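Local coordinates for uncharacterized protein (Arthrobacter sp., PDB 3BL4), which is of unknown function but forms a two-chain assembly and belongs to a domain family of the STAS clan, at residues A[97-101]-A[102-106]. Sequence-based numbering, arbitrary orientation.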
ATOM      1  N   PHE A  97       2.200  -0.325  -4.094  1.00 22.01           N
ATOM      2  CA  PHE A  97       1.575  -1.637  -4.007  1.00 22.53           C
ATOM      3  C   PHE A  97       2.527  -2.640  -3.349  1.00 24.49           C
ATOM      4  O   PHE A  97       2.214  -3.212  -2.304  1.00 27.01           O
ATOM      5  CB  PHE A  97       1.183  -2.122  -5.401  1.00 24.11           C
ATOM      6  CG  PHE A  97       0.361  -3.360  -5.393  1.00 24.88           C
ATOM      7  CD1 PHE A  97      -1.003  -3.294  -5.174  1.00 29.12           C
ATOM      8  CD2 PHE A  97       0.943  -4.592  -5.618  1.00 29.46           C
ATOM      9  CE1 PHE A  97      -1.769  -4.457  -5.161  1.00 30.44           C
ATOM     10  CE2 PHE A  97       0.188  -5.753  -5.599  1.00 27.45           C
ATOM     11  CZ  PHE A  97      -1.164  -5.682  -5.369  1.00 29.56           C
ATOM     12  N   PHE A  98       3.705  -2.813  -3.943  1.00 25.15           N
ATOM     13  CA  PHE A  98       4.704  -3.776  -3.474  1.00 25.03           C
ATOM     14  C   PHE A  98       5.028  -3.577  -1.975  1.00 25.72           C
ATOM     15  O   PHE A  98       5.028  -4.522  -1.198  1.00 25.43           O
ATOM     16  CB  PHE A  98       5.978  -3.618  -4.333  1.00 25.78           C
ATOM     17  CG  PHE A  98       7.061  -4.641  -4.041  1.00 28.23           C
ATOM     18  CD1 PHE A  98       7.074  -5.856  -4.704  1.00 14.86           C
ATOM     19  CD2 PHE A  98       8.078  -4.362  -3.127  1.00 23.05           C
ATOM     20  CE1 PHE A  98       8.053  -6.789  -4.432  1.00 24.63           C
ATOM     21  CE2 PHE A  98       9.048  -5.283  -2.851  1.00 21.50           C
ATOM     22  CZ  PHE A  98       9.047  -6.504  -3.506  1.00 24.73           C
ATOM     23  N   LEU A  99       5.287  -2.331  -1.603  1.00 25.13           N
ATOM     24  CA  LEU A  99       5.677  -1.972  -0.256  1.00 26.33           C
ATOM     25  C   LEU A  99       4.514  -2.038   0.710  1.00 25.98           C
ATOM     26  O   LEU A  99       4.712  -2.254   1.911  1.00 27.46           O
ATOM     27  CB  LEU A  99       6.271  -0.559  -0.238  1.00 25.73           C
ATOM     28  CG  LEU A  99       7.608  -0.333  -0.974  1.00 26.10           C
ATOM     29  CD1 LEU A  99       8.043   1.137  -0.837  1.00 15.68           C
ATOM     30  CD2 LEU A  99       8.699  -1.242  -0.440  1.00 20.01           C
ATOM     31  N   GLY A 100       3.313  -1.790   0.194  1.00 24.03           N
ATOM     32  CA  GLY A 100       2.094  -1.952   0.954  1.00 23.69           C
ATOM     33  C   GLY A 100       1.886  -3.404   1.338  1.00 22.48           C
ATOM     34  O   GLY A 100       1.555  -3.704   2.487  1.00 20.67           O
ATOM     35  N   ILE A 101       2.089  -4.300   0.374  1.00 24.50           N
ATOM     36  CA  ILE A 101       1.956  -5.745   0.613  1.00 25.68           C
ATOM     37  C   ILE A 101       3.024  -6.259   1.577  1.00 24.88           C
ATOM     38  O   ILE A 101       2.725  -6.983   2.506  1.00 23.06           O
ATOM     39  CB  ILE A 101       2.062  -6.577  -0.690  1.00 25.17           C
ATOM     40  CG1 ILE A 101       0.987  -6.169  -1.709  1.00 27.30           C
ATOM     41  CG2 ILE A 101       1.942  -8.047  -0.376  1.00 27.76           C
ATOM     42  CD1 ILE A 101      -0.366  -6.029  -1.139  1.00 28.20           C
ATOM     43  N   ASN A 102       4.264  -5.850   1.361  1.00 27.08           N
ATOM     44  CA  ASN A 102       5.401  -6.460   2.038  1.00 28.09           C
ATOM     45  C   ASN A 102       5.897  -5.798   3.327  1.00 28.18           C
ATOM     46  O   ASN A 102       6.655  -6.400   4.082  1.00 31.84           O
ATOM     47  CB  ASN A 102       6.523  -6.654   1.015  1.00 29.63           C
ATOM     48  CG  ASN A 102       6.225  -7.810   0.067  1.00 28.41           C
ATOM     49  OD1 ASN A 102       6.032  -8.944   0.514  1.00 23.63           O
ATOM     50  ND2 ASN A 102       6.141  -7.524  -1.228  1.00 18.81           N
ATOM     51  N   ALA A 103       5.472  -4.577   3.589  1.00 27.90           N
ATOM     52  CA  ALA A 103       5.655  -3.958   4.893  1.00 26.20           C
ATOM     53  C   ALA A 103       7.066  -4.136   5.454  1.00 25.89           C
ATOM     54  O   ALA A 103       7.254  -4.759   6.490  1.00 28.74           O
ATOM     55  CB  ALA A 103       4.606  -4.508   5.875  1.00 24.20           C
ATOM     56  N   VAL A 104       8.050  -3.570   4.772  1.00 25.61           N
ATOM     57  CA  VAL A 104       9.459  -3.703   5.153  1.00 25.25           C
ATOM     58  C   VAL A 104       9.824  -2.594   6.142  1.00 25.42           C
ATOM     59  O   VAL A 104       9.219  -1.532   6.111  1.00 26.17           O
ATOM     60  CB  VAL A 104      10.389  -3.614   3.913  1.00 24.94           C
ATOM     61  CG1 VAL A 104      10.029  -4.699   2.895  1.00 25.29           C
ATOM     62  CG2 VAL A 104      10.298  -2.229   3.263  1.00 26.44           C
ATOM     63  N   PRO A 105      10.797  -2.842   7.033  1.00 25.99           N
ATOM     64  CA  PRO A 105      11.262  -1.826   7.984  1.00 25.54           C
ATOM     65  C   PRO A 105      12.413  -0.956   7.472  1.00 25.66           C
ATOM     66  O   PRO A 105      12.768   0.044   8.091  1.00 29.38           O
ATOM     67  CB  PRO A 105      11.740  -2.678   9.152  1.00 25.54           C
ATOM     68  CG  PRO A 105      12.277  -3.885   8.507  1.00 23.99           C
ATOM     69  CD  PRO A 105      11.494  -4.123   7.247  1.00 25.00           C
ATOM     70  N   CYS A 106      13.000  -1.339   6.354  1.00 26.02           N
ATOM     71  CA  CYS A 106      14.202  -0.700   5.869  1.00 24.67           C
ATOM     72  C   CYS A 106      13.852   0.504   5.045  1.00 24.36           C
ATOM     73  O   CYS A 106      12.692   0.687   4.666  1.00 29.97           O
ATOM     74  CB  CYS A 106      15.004  -1.670   5.014  1.00 25.45           C
ATOM     75  SG  CYS A 106      14.088  -2.378   3.645  1.00 27.17           S
TER
HETATM   76  O   HOH W   1       7.087  -1.474   2.982  1.00 21.86           O
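N102, in the last turn of helix 92-102, points its amide nitrogen at one face of the phenyl ring of F98, one turn earlier. The nitrogen leads: N102 ND2 stands above the centre of the ring, 3.8 Å from F98 CE1, with the amide and ring planes inclined 57° to each other. Both side chains are set for this by their first torsions. F98 carries CG opposite its backbone N (chi1 -175°), while N102 turns CG away from its own carbonyl carbon (chi1 -74°), bringing the amide back along the preceding turn. There it also meets the backbone, for F98 O receives two donors from the same residue. N102 N makes the ordinary helical bond of 3.0 Å to F98 O, and N102 ND2 adds a weak, bent one of 3.2 Å to that oxygen. ND2 is bonded as well to the carbonyl oxygen of A37 in the second subunit, whose W26 meets the F98 ring, so the pair belongs to the dimer interface. With an alanine at F98, the amide of N102 would probably lose the aromatic surface beneath it and W26 of the neighbouring subunit its ring partner. Farther along, A103 N still bonds to L99 O at 3.0 Å, although A103 has already left helical geometry with a positive phi. Beyond it a water takes over, donating to L99 O and accepting from V104 N, while L99 CD2 and V104 CG2 make a loose apolar contact at 4.2 Å. L99 and V104 also pack on L84 and I82 of strand 79-85, respectively. The arrangement exemplifies a helix C-terminus that ends at a positive-phi residue, here within the connection from helix 92-102 to strand 108-111 in a parallel beta-alpha-beta crossover.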